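Local coordinates for protein beta-hexosaminidase Amuc_2018 (Akkermansia muciniphila, PDB 6JEB) that hydrolyses terminal non-reducing N-acetylhexosamine residues from N-glycans and chitobiose, acting as a zinc-containing family 20 glycoside hydrolase, at residues A[66-71]-A[77-82]; A[104-109]-A[167-172]; A[402-407]-A[411-416]. One frame throughout, in Å; residues are numbered along the deposited sequence. Where two conformers were deposited one is given.

How the contacts relate
Contact 1 belongs to the smaller alpha/beta domain, where a helix packs beside a mixed sheet; contacts 2 and 3 belong to the TIM-barrel catalytic domain. The centre of contact 1 is about 34 Å from that of contact 2 and about 30 Å from that of contact 3, and it touches neither. Contacts 2 and 3 are neighbours, their centres about 18 Å apart, and meet where Asp108 OD1 packs on Leu407 CD2 at 3.6 Å. Contact 3 is the one tied to the active site: segment 402-407 begins with the substrate-binding residue Glu402, and the Leu404 side chain is about 13 Å from the bound acetamide. Contacts 1 and 2 lie away from the substrate and zinc sites.

Contact 1 (A[66-71]-A[77-82]); sequences RQLRDQ and EGIPCG
Ile79 of strand 79-86 reaches toward Leu68 and Gln71 of helix 55-73, a helix-on-sheet packing within the small alpha/beta domain that accompanies the family 20 catalytic barrel. The backbones stay apart, with 7.7 Å between Gln71 CA and Ile79 CA, and no hydrogen bond links the two segments.

The two branches of Ile79 face different partners. The longer one makes the apolar contact: it ends at CD1, which meets Leu68 CD2 at 4.2 Å. Leu68 also lies against Leu41 and Val43 of strand 39-44, the neighbour of strand 79-86 in the sheet, so the helix spans both strands.

The shorter branch, the methyl CG2, touches both the aliphatic stem and the amide end of Gln71. That side chain starts out anti to its main-chain nitrogen (chi1 -176°) and continues extended, crossing Ile79 at a slant. Its buried amide is spoken for elsewhere: NE2 is hydrogen-bonded to Gln75 OE1 and Gln3 O, and OE1 to Ser5 N; the bonds to Gln3 and Ser5 tie the helix to the N-terminal segment. The methyl Ile79 CG2 sits 4.1 Å from Gln71 CG and equally 4.1 Å from Gln71 NE2.

Contact 2 (A[104-109]-A[167-172]); sequences IPAADL and KQELKE
Ala106 and Glu169 meet where two helices begin side by side, and a water bridges a contact that is otherwise slight. The water accepts the N-H of Ala106, at 2.9 Å from Ala106 N, and donates to the carboxylate at 2.8 Å from Glu169 OE2. It therefore uses a backbone N-H of the first helical turn, which has no preceding turn to bond to; Pro105 holds the N-cap position, and its carbonyl oxygen receives Leu109 N at 3.0 Å. The positive end of the helix dipole and the carboxylate probably attract each other through this bridge. At the start of the other helix, Glu169 N is hydrogen-bonded to Thr166 OG1.

Van der Waals contact is confined to one methyl group. Ala106 CB points at the second helix and lies 3.9 Å from Glu169 OE2, which the extended chain of Glu169 (chi2 175°) carries across the gap. One turn on, Glu172 OE1 approaches the same methyl at 4.4 Å. The two helices, 106-118 and 167-178, follow the first and second strands of the TIM barrel, 92-97 and 123-127, and so belong to its outer layer.

A salt bridge and apolar packing lie around this point. Glu172 OE2 pairs with Lys110 NZ, joining the helices one turn beyond Ala106. On the buried side, Leu109 and Leu170 both rest on Tyr165, whose OH is hydrogen-bonded to Ile104 O.

Contact 3 (A[402-407]-A[411-416]); sequences ERLPDL and LYRAYP
Leu411 packs against Leu407 one turn earlier in helix 407-414, and from CB outward its atoms keep meeting that residue. CB lies 3.5 Å from Leu407 O, the oxygen that accepts the Leu411 N-H in a nearly linear helical bond (N to O 2.8 Å, N-H...O 177°). CG is still close to this carbonyl and also meets the methyl Leu407 CD1 at 3.7 Å. Beyond it the side chain forks: CD1 comes up against Leu407 CG at 3.8 Å, while CD2 rests 4.1 Å from Leu407 CD1. Leu407 reaches this position with its CG anti to the main-chain nitrogen (chi1 179°), and the two leucines pass each other aslant.

Asp406 takes the N-cap position of the helix; its side chain caps a main-chain nitrogen beyond residue 407, and its OD1 is hydrogen-bonded to His409 ND1.

A second apolar contact joins the preceding loop to the helix. Leu404 CD2 lies against the aliphatic part of Arg413, 4.0 Å from CG, and the side chains cross at about a right angle. A bend at chi2 (-144°) directs the arginine onward to a buried guanidinium: NE is in a salt bridge with Glu463 OE2, NH2 is hydrogen-bonded to Arg362 O, and NH1 to Asp354 O, which joins the helix to the backbone of a residue that binds substrate, as does Glu402, in the loop that carries Leu404.

Helix 407-414 follows 392-399, the eighth strand of the TIM barrel; Leu404 and Ala414 both touch Val399 on that strand, while Leu411 and Tyr415 lean on Met115 of helix 106-118, which follows the first strand.

Contact 1 (A[66-71]-A[77-82])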
loop_
_atom_site.group_PDB
_atom_site.type_symbol
_atom_site.label_atom_id
_atom_site.label_comp_id
_atom_site.label_asym_id
_atom_site.label_seq_id
_atom_site.Cartn_x
_atom_site.Cartn_y
_atom_site.Cartn_z
ATOM N N ARG A 66 15.522 -1.466 -17.673
ATOM C CA ARG A 66 14.410 -0.823 -18.364
ATOM C C ARG A 66 14.538 0.697 -18.297
ATOM O O ARG A 66 14.344 1.394 -19.301
ATOM C CB ARG A 66 13.105 -1.310 -17.723
ATOM C CG ARG A 66 11.819 -0.807 -18.329
ATOM C CD ARG A 66 10.622 -1.649 -17.837
ATOM N NE ARG A 66 10.567 -1.725 -16.377
ATOM C CZ ARG A 66 9.984 -2.702 -15.684
ATOM N NH1 ARG A 66 9.384 -3.717 -16.304
ATOM N NH2 ARG A 66 9.991 -2.658 -14.363
ATOM N N GLN A 67 14.862 1.229 -17.111
ATOM C CA GLN A 67 15.021 2.675 -16.980
ATOM C C GLN A 67 16.212 3.171 -17.788
ATOM O O GLN A 67 16.148 4.245 -18.402
ATOM C CB GLN A 67 15.145 3.080 -15.509
ATOM C CG GLN A 67 13.862 2.848 -14.727
ATOM C CD GLN A 67 13.802 3.652 -13.441
ATOM O OE1 GLN A 67 14.752 4.355 -13.088
ATOM N NE2 GLN A 67 12.677 3.564 -12.737
ATOM N N LEU A 68 17.307 2.404 -17.804
ATOM C CA LEU A 68 18.462 2.793 -18.611
ATOM C C LEU A 68 18.129 2.767 -20.096
ATOM O O LEU A 68 18.611 3.616 -20.857
ATOM C CB LEU A 68 19.652 1.884 -18.309
ATOM C CG LEU A 68 20.292 2.073 -16.936
ATOM C CD1 LEU A 68 21.377 1.034 -16.753
ATOM C CD2 LEU A 68 20.851 3.486 -16.788
ATOM N N ARG A 69 17.310 1.802 -20.528
ATOM C CA ARG A 69 16.881 1.781 -21.923
ATOM C C ARG A 69 16.019 2.991 -22.255
ATOM O O ARG A 69 16.138 3.564 -23.348
ATOM C CB ARG A 69 16.157 0.473 -22.238
ATOM C CG ARG A 69 17.105 -0.701 -22.273
ATOM C CD ARG A 69 16.423 -2.036 -22.437
ATOM N NE ARG A 69 17.438 -3.055 -22.689
ATOM C CZ ARG A 69 17.272 -4.359 -22.506
ATOM N NH1 ARG A 69 16.117 -4.833 -22.051
ATOM N NH2 ARG A 69 18.275 -5.184 -22.775
ATOM N N ASP A 70 15.145 3.392 -21.328
ATOM C CA ASP A 70 14.360 4.602 -21.545
ATOM C C ASP A 70 15.260 5.831 -21.617
ATOM O O ASP A 70 15.047 6.721 -22.450
ATOM C CB ASP A 70 13.293 4.751 -20.457
ATOM C CG ASP A 70 12.206 3.682 -20.549
ATOM O OD1 ASP A 70 12.075 3.040 -21.615
ATOM O OD2 ASP A 70 11.476 3.486 -19.554
ATOM N N GLN A 71 16.285 5.889 -20.762
ATOM C CA GLN A 71 17.237 6.993 -20.838
ATOM C C GLN A 71 17.976 6.997 -22.174
ATOM O O GLN A 71 18.063 8.034 -22.850
ATOM C CB GLN A 71 18.222 6.935 -19.667
ATOM C CG GLN A 71 19.173 8.131 -19.669
ATOM C CD GLN A 71 20.119 8.149 -18.480
ATOM O OE1 GLN A 71 19.928 7.421 -17.505
ATOM N NE2 GLN A 71 21.140 8.994 -18.553
ATOM N N GLU A 77 23.459 10.399 -28.025
ATOM C CA GLU A 77 24.898 10.434 -27.797
ATOM C C GLU A 77 25.383 9.281 -26.929
ATOM O O GLU A 77 26.598 9.109 -26.782
ATOM C CB GLU A 77 25.300 11.765 -27.155
ATOM C CG GLU A 77 24.895 11.914 -25.691
ATOM C CD GLU A 77 23.500 12.496 -25.505
ATOM O OE1 GLU A 77 22.685 12.450 -26.455
ATOM O OE2 GLU A 77 23.223 13.008 -24.397
ATOM N N GLY A 78 24.476 8.495 -26.359
ATOM C CA GLY A 78 24.836 7.382 -25.507
ATOM C C GLY A 78 24.786 7.746 -24.033
ATOM O O GLY A 78 24.643 8.908 -23.643
ATOM N N ILE A 79 24.911 6.717 -23.205
ATOM C CA ILE A 79 24.907 6.879 -21.752
ATOM C C ILE A 79 26.270 6.440 -21.237
ATOM O O ILE A 79 27.008 5.717 -21.929
ATOM C CB ILE A 79 23.757 6.086 -21.087
ATOM C CG1 ILE A 79 23.976 4.578 -21.252
ATOM C CG2 ILE A 79 22.401 6.540 -21.630
ATOM C CD1 ILE A 79 23.016 3.736 -20.429
ATOM N N PRO A 80 26.642 6.851 -20.024
ATOM C CA PRO A 80 27.934 6.421 -19.481
ATOM C C PRO A 80 27.960 4.920 -19.257
ATOM O O PRO A 80 26.943 4.291 -18.951
ATOM C CB PRO A 80 28.032 7.160 -18.141
ATOM C CG PRO A 80 26.992 8.196 -18.165
ATOM C CD PRO A 80 25.942 7.789 -19.130
ATOM N N CYS A 81 29.147 4.350 -19.410
ATOM C CA CYS A 81 29.396 3.007 -18.923
ATOM C C CYS A 81 29.608 3.053 -17.412
ATOM O O CYS A 81 29.822 4.117 -16.823
ATOM C CB CYS A 81 30.619 2.421 -19.622
ATOM S SG CYS A 81 30.311 2.074 -21.367
ATOM N N GLY A 82 29.526 1.892 -16.778
ATOM C CA GLY A 82 29.664 1.862 -15.337
ATOM C C GLY A 82 29.198 0.545 -14.759
ATOM O O GLY A 82 28.807 -0.380 -15.480
#

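Contact 2 (A[104-109]-A[167-172])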
loop_
_atom_site.group_PDB
_atom_site.type_symbol
_atom_site.label_atom_id
_atom_site.label_comp_id
_atom_site.label_asym_id
_atom_site.label_seq_id
_atom_site.Cartn_x
_atom_site.Cartn_y
_atom_site.Cartn_z
ATOM N N ILE A 104 -11.783 -0.005 -8.774
ATOM C CA ILE A 104 -10.739 0.122 -9.784
ATOM C C ILE A 104 -10.879 -1.058 -10.741
ATOM O O ILE A 104 -10.605 -2.203 -10.351
ATOM C CB ILE A 104 -9.331 0.156 -9.174
ATOM C CG1 ILE A 104 -9.245 1.173 -8.023
ATOM C CG2 ILE A 104 -8.301 0.455 -10.266
ATOM C CD1 ILE A 104 -7.959 1.033 -7.193
ATOM N N PRO A 105 -11.282 -0.832 -11.988
ATOM C CA PRO A 105 -11.421 -1.943 -12.931
ATOM C C PRO A 105 -10.106 -2.685 -13.118
ATOM O O PRO A 105 -9.019 -2.123 -12.956
ATOM C CB PRO A 105 -11.862 -1.251 -14.227
ATOM C CG PRO A 105 -12.558 0.007 -13.755
ATOM C CD PRO A 105 -11.758 0.447 -12.548
ATOM N N ALA A 106 -10.228 -3.968 -13.465
ATOM C CA ALA A 106 -9.060 -4.827 -13.649
ATOM C C ALA A 106 -8.021 -4.212 -14.579
ATOM O O ALA A 106 -6.819 -4.278 -14.303
ATOM C CB ALA A 106 -9.501 -6.187 -14.198
ATOM N N ALA A 107 -8.459 -3.634 -15.703
ATOM C CA ALA A 107 -7.495 -3.085 -16.655
ATOM C C ALA A 107 -6.733 -1.912 -16.061
ATOM O O ALA A 107 -5.554 -1.711 -16.380
ATOM C CB ALA A 107 -8.202 -2.657 -17.945
ATOM N N ASP A 108 -7.389 -1.130 -15.198
ATOM C CA ASP A 108 -6.733 0.006 -14.567
ATOM C C ASP A 108 -5.769 -0.451 -13.484
ATOM O O ASP A 108 -4.708 0.158 -13.303
ATOM C CB ASP A 108 -7.776 0.967 -14.002
ATOM C CG ASP A 108 -8.591 1.645 -15.095
ATOM O OD1 ASP A 108 -8.148 1.660 -16.270
ATOM O OD2 ASP A 108 -9.675 2.179 -14.789
ATOM N N LEU A 109 -6.100 -1.536 -12.780
ATOM C CA LEU A 109 -5.145 -2.104 -11.833
ATOM C C LEU A 109 -3.857 -2.515 -12.530
ATOM O O LEU A 109 -2.766 -2.332 -11.980
ATOM C CB LEU A 109 -5.757 -3.317 -11.137
ATOM C CG LEU A 109 -6.780 -3.009 -10.053
ATOM C CD1 LEU A 109 -7.449 -4.296 -9.591
ATOM C CD2 LEU A 109 -6.092 -2.302 -8.883
ATOM N N LYS A 167 -13.598 -13.661 -8.414
ATOM C CA LYS A 167 -12.473 -14.468 -7.952
ATOM C C LYS A 167 -11.438 -14.638 -9.057
ATOM O O LYS A 167 -10.230 -14.564 -8.806
ATOM C CB LYS A 167 -12.971 -15.828 -7.449
ATOM C CG LYS A 167 -11.874 -16.751 -6.925
ATOM C CD LYS A 167 -12.486 -17.992 -6.285
ATOM C CE LYS A 167 -11.791 -18.349 -4.994
ATOM N NZ LYS A 167 -12.437 -19.503 -4.293
ATOM N N GLN A 168 -11.898 -14.841 -10.294
ATOM C CA GLN A 168 -10.981 -14.986 -11.419
ATOM C C GLN A 168 -10.173 -13.710 -11.655
ATOM O O GLN A 168 -8.973 -13.774 -11.957
ATOM C CB GLN A 168 -11.779 -15.379 -12.661
ATOM C CG GLN A 168 -10.947 -15.835 -13.832
ATOM C CD GLN A 168 -11.805 -16.452 -14.928
ATOM O OE1 GLN A 168 -12.145 -17.637 -14.874
ATOM N NE2 GLN A 168 -12.171 -15.647 -15.921
ATOM N N GLU A 169 -10.804 -12.539 -11.513
ATOM C CA GLU A 169 -10.059 -11.288 -11.640
ATOM C C GLU A 169 -8.994 -11.155 -10.558
ATOM O O GLU A 169 -7.890 -10.670 -10.823
ATOM C CB GLU A 169 -11.001 -10.087 -11.589
ATOM C CG GLU A 169 -11.760 -9.824 -12.870
ATOM C CD GLU A 169 -12.757 -8.687 -12.701
ATOM O OE1 GLU A 169 -13.298 -8.539 -11.579
ATOM O OE2 GLU A 169 -12.992 -7.939 -13.684
ATOM N N LEU A 170 -9.321 -11.528 -9.318
ATOM C CA LEU A 170 -8.329 -11.400 -8.255
ATOM C C LEU A 170 -7.174 -12.378 -8.452
ATOM O O LEU A 170 -6.012 -12.030 -8.198
ATOM C CB LEU A 170 -8.990 -11.549 -6.888
ATOM C CG LEU A 170 -9.967 -10.417 -6.556
ATOM C CD1 LEU A 170 -10.717 -10.708 -5.268
ATOM C CD2 LEU A 170 -9.252 -9.071 -6.458
ATOM N N LYS A 171 -7.466 -13.595 -8.933
ATOM C CA LYS A 171 -6.387 -14.533 -9.229
ATOM C C LYS A 171 -5.542 -14.047 -10.401
ATOM O O LYS A 171 -4.316 -14.240 -10.410
ATOM C CB LYS A 171 -6.934 -15.944 -9.467
ATOM C CG LYS A 171 -7.522 -16.574 -8.202
ATOM C CD LYS A 171 -7.923 -18.028 -8.395
ATOM C CE LYS A 171 -8.306 -18.656 -7.058
ATOM N NZ LYS A 171 -8.550 -20.133 -7.123
ATOM N N GLU A 172 -6.171 -13.402 -11.387
ATOM C CA GLU A 172 -5.409 -12.773 -12.461
ATOM C C GLU A 172 -4.472 -11.707 -11.902
ATOM O O GLU A 172 -3.285 -11.656 -12.253
ATOM C CB GLU A 172 -6.347 -12.159 -13.503
ATOM C CG GLU A 172 -5.577 -11.458 -14.617
ATOM C CD GLU A 172 -6.418 -10.512 -15.449
ATOM O OE1 GLU A 172 -7.424 -9.973 -14.934
ATOM O OE2 GLU A 172 -6.071 -10.303 -16.628
HETATM O O HOH W 1 -12.897 -5.159 -13.632
#

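Contact 3 (A[402-407]-A[411-416])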
loop_
_atom_site.group_PDB
_atom_site.type_symbol
_atom_site.label_atom_id
_atom_site.label_comp_id
_atom_site.label_asym_id
_atom_site.label_seq_id
_atom_site.Cartn_x
_atom_site.Cartn_y
_atom_site.Cartn_z
ATOM N N GLU A 402 -11.587 8.061 -1.190
ATOM C CA GLU A 402 -12.868 8.730 -0.952
ATOM C C GLU A 402 -13.173 9.716 -2.072
ATOM O O GLU A 402 -14.312 9.796 -2.555
ATOM C CB GLU A 402 -12.858 9.493 0.384
ATOM C CG GLU A 402 -12.888 8.642 1.652
ATOM C CD GLU A 402 -11.505 8.336 2.192
ATOM O OE1 GLU A 402 -10.547 8.312 1.392
ATOM O OE2 GLU A 402 -11.371 8.139 3.422
ATOM N N ARG A 403 -12.157 10.467 -2.510
ATOM C CA ARG A 403 -12.335 11.558 -3.460
ATOM C C ARG A 403 -11.605 11.316 -4.780
ATOM O O ARG A 403 -11.377 12.267 -5.534
ATOM C CB ARG A 403 -11.870 12.879 -2.844
ATOM C CG ARG A 403 -12.633 13.298 -1.605
ATOM C CD ARG A 403 -14.007 13.844 -1.951
ATOM N NE ARG A 403 -14.626 14.452 -0.782
ATOM C CZ ARG A 403 -15.690 15.243 -0.830
ATOM N NH1 ARG A 403 -16.267 15.509 -1.996
ATOM N NH2 ARG A 403 -16.174 15.770 0.287
ATOM N N LEU A 404 -11.234 10.074 -5.091
ATOM C CA LEU A 404 -10.494 9.774 -6.318
ATOM C C LEU A 404 -11.286 8.760 -7.129
ATOM O O LEU A 404 -11.156 7.544 -6.923
ATOM C CB LEU A 404 -9.080 9.281 -6.011
ATOM C CG LEU A 404 -8.219 10.272 -5.224
ATOM C CD1 LEU A 404 -6.904 9.627 -4.779
ATOM C CD2 LEU A 404 -7.950 11.547 -6.038
ATOM N N PRO A 405 -12.126 9.216 -8.063
ATOM C CA PRO A 405 -13.138 8.328 -8.650
ATOM C C PRO A 405 -12.691 7.465 -9.818
ATOM O O PRO A 405 -13.461 6.582 -10.218
ATOM C CB PRO A 405 -14.240 9.312 -9.084
ATOM C CG PRO A 405 -13.485 10.570 -9.406
ATOM C CD PRO A 405 -12.359 10.632 -8.402
ATOM N N ASP A 406 -11.499 7.675 -10.374
ATOM C CA ASP A 406 -11.042 6.880 -11.505
ATOM C C ASP A 406 -9.517 6.852 -11.526
ATOM O O ASP A 406 -8.852 7.552 -10.757
ATOM C CB ASP A 406 -11.640 7.388 -12.830
ATOM C CG ASP A 406 -11.319 8.852 -13.107
ATOM O OD1 ASP A 406 -10.273 9.348 -12.648
ATOM O OD2 ASP A 406 -12.126 9.512 -13.792
ATOM N N LEU A 407 -8.971 6.035 -12.434
ATOM C CA LEU A 407 -7.521 5.864 -12.498
ATOM C C LEU A 407 -6.819 7.177 -12.820
ATOM O O LEU A 407 -5.732 7.450 -12.299
ATOM C CB LEU A 407 -7.157 4.793 -13.529
ATOM C CG LEU A 407 -5.661 4.539 -13.721
ATOM C CD1 LEU A 407 -5.076 3.880 -12.480
ATOM C CD2 LEU A 407 -5.425 3.682 -14.959
ATOM N N LEU A 411 -3.819 8.189 -10.397
ATOM C CA LEU A 411 -2.432 8.383 -10.798
ATOM C C LEU A 411 -1.997 9.823 -10.597
ATOM O O LEU A 411 -0.823 10.073 -10.297
ATOM C CB LEU A 411 -2.228 7.970 -12.256
ATOM C CG LEU A 411 -2.388 6.478 -12.559
ATOM C CD1 LEU A 411 -2.242 6.238 -14.064
ATOM C CD2 LEU A 411 -1.385 5.635 -11.764
ATOM N N TYR A 412 -2.916 10.781 -10.767
ATOM C CA TYR A 412 -2.544 12.174 -10.564
ATOM C C TYR A 412 -2.036 12.405 -9.147
ATOM O O TYR A 412 -1.038 13.107 -8.949
ATOM C CB TYR A 412 -3.704 13.128 -10.874
ATOM C CG TYR A 412 -3.204 14.545 -10.806
ATOM C CD1 TYR A 412 -2.616 15.141 -11.914
ATOM C CD2 TYR A 412 -3.260 15.264 -9.615
ATOM C CE1 TYR A 412 -2.115 16.430 -11.851
ATOM C CE2 TYR A 412 -2.753 16.542 -9.530
ATOM C CZ TYR A 412 -2.187 17.123 -10.655
ATOM O OH TYR A 412 -1.678 18.388 -10.573
ATOM N N ARG A 413 -2.715 11.831 -8.145
ATOM C CA ARG A 413 -2.251 12.015 -6.772
ATOM C C ARG A 413 -1.164 11.023 -6.374
ATOM O O ARG A 413 -0.302 11.367 -5.561
ATOM C CB ARG A 413 -3.422 12.033 -5.782
ATOM C CG ARG A 413 -4.286 13.267 -5.987
ATOM C CD ARG A 413 -4.875 13.885 -4.718
ATOM N NE ARG A 413 -5.467 15.178 -5.057
ATOM C CZ ARG A 413 -6.020 16.035 -4.193
ATOM N NH1 ARG A 413 -6.083 15.752 -2.897
ATOM N NH2 ARG A 413 -6.514 17.189 -4.640
ATOM N N ALA A 414 -1.153 9.821 -6.950
ATOM C CA ALA A 414 -0.134 8.849 -6.565
ATOM C C ALA A 414 1.254 9.260 -7.041
ATOM O O ALA A 414 2.235 9.089 -6.308
ATOM C CB ALA A 414 -0.492 7.455 -7.082
ATOM N N TYR A 415 1.362 9.796 -8.275
ATOM C CA TYR A 415 2.631 10.161 -8.895
ATOM C C TYR A 415 2.741 11.673 -9.044
ATOM O O TYR A 415 1.736 12.350 -9.287
ATOM C CB TYR A 415 2.783 9.495 -10.275
ATOM C CG TYR A 415 3.004 8.008 -10.129
ATOM C CD1 TYR A 415 4.286 7.495 -9.963
ATOM C CD2 TYR A 415 1.926 7.129 -10.070
ATOM C CE1 TYR A 415 4.495 6.150 -9.771
ATOM C CE2 TYR A 415 2.122 5.769 -9.883
ATOM C CZ TYR A 415 3.410 5.289 -9.725
ATOM O OH TYR A 415 3.627 3.952 -9.529
ATOM N N PRO A 416 3.954 12.243 -8.921
ATOM C CA PRO A 416 5.244 11.568 -8.726
ATOM C C PRO A 416 5.622 11.258 -7.276
ATOM O O PRO A 416 6.736 10.792 -7.062
ATOM C CB PRO A 416 6.243 12.587 -9.283
ATOM C CG PRO A 416 5.615 13.896 -8.952
ATOM C CD PRO A 416 4.138 13.675 -9.219
#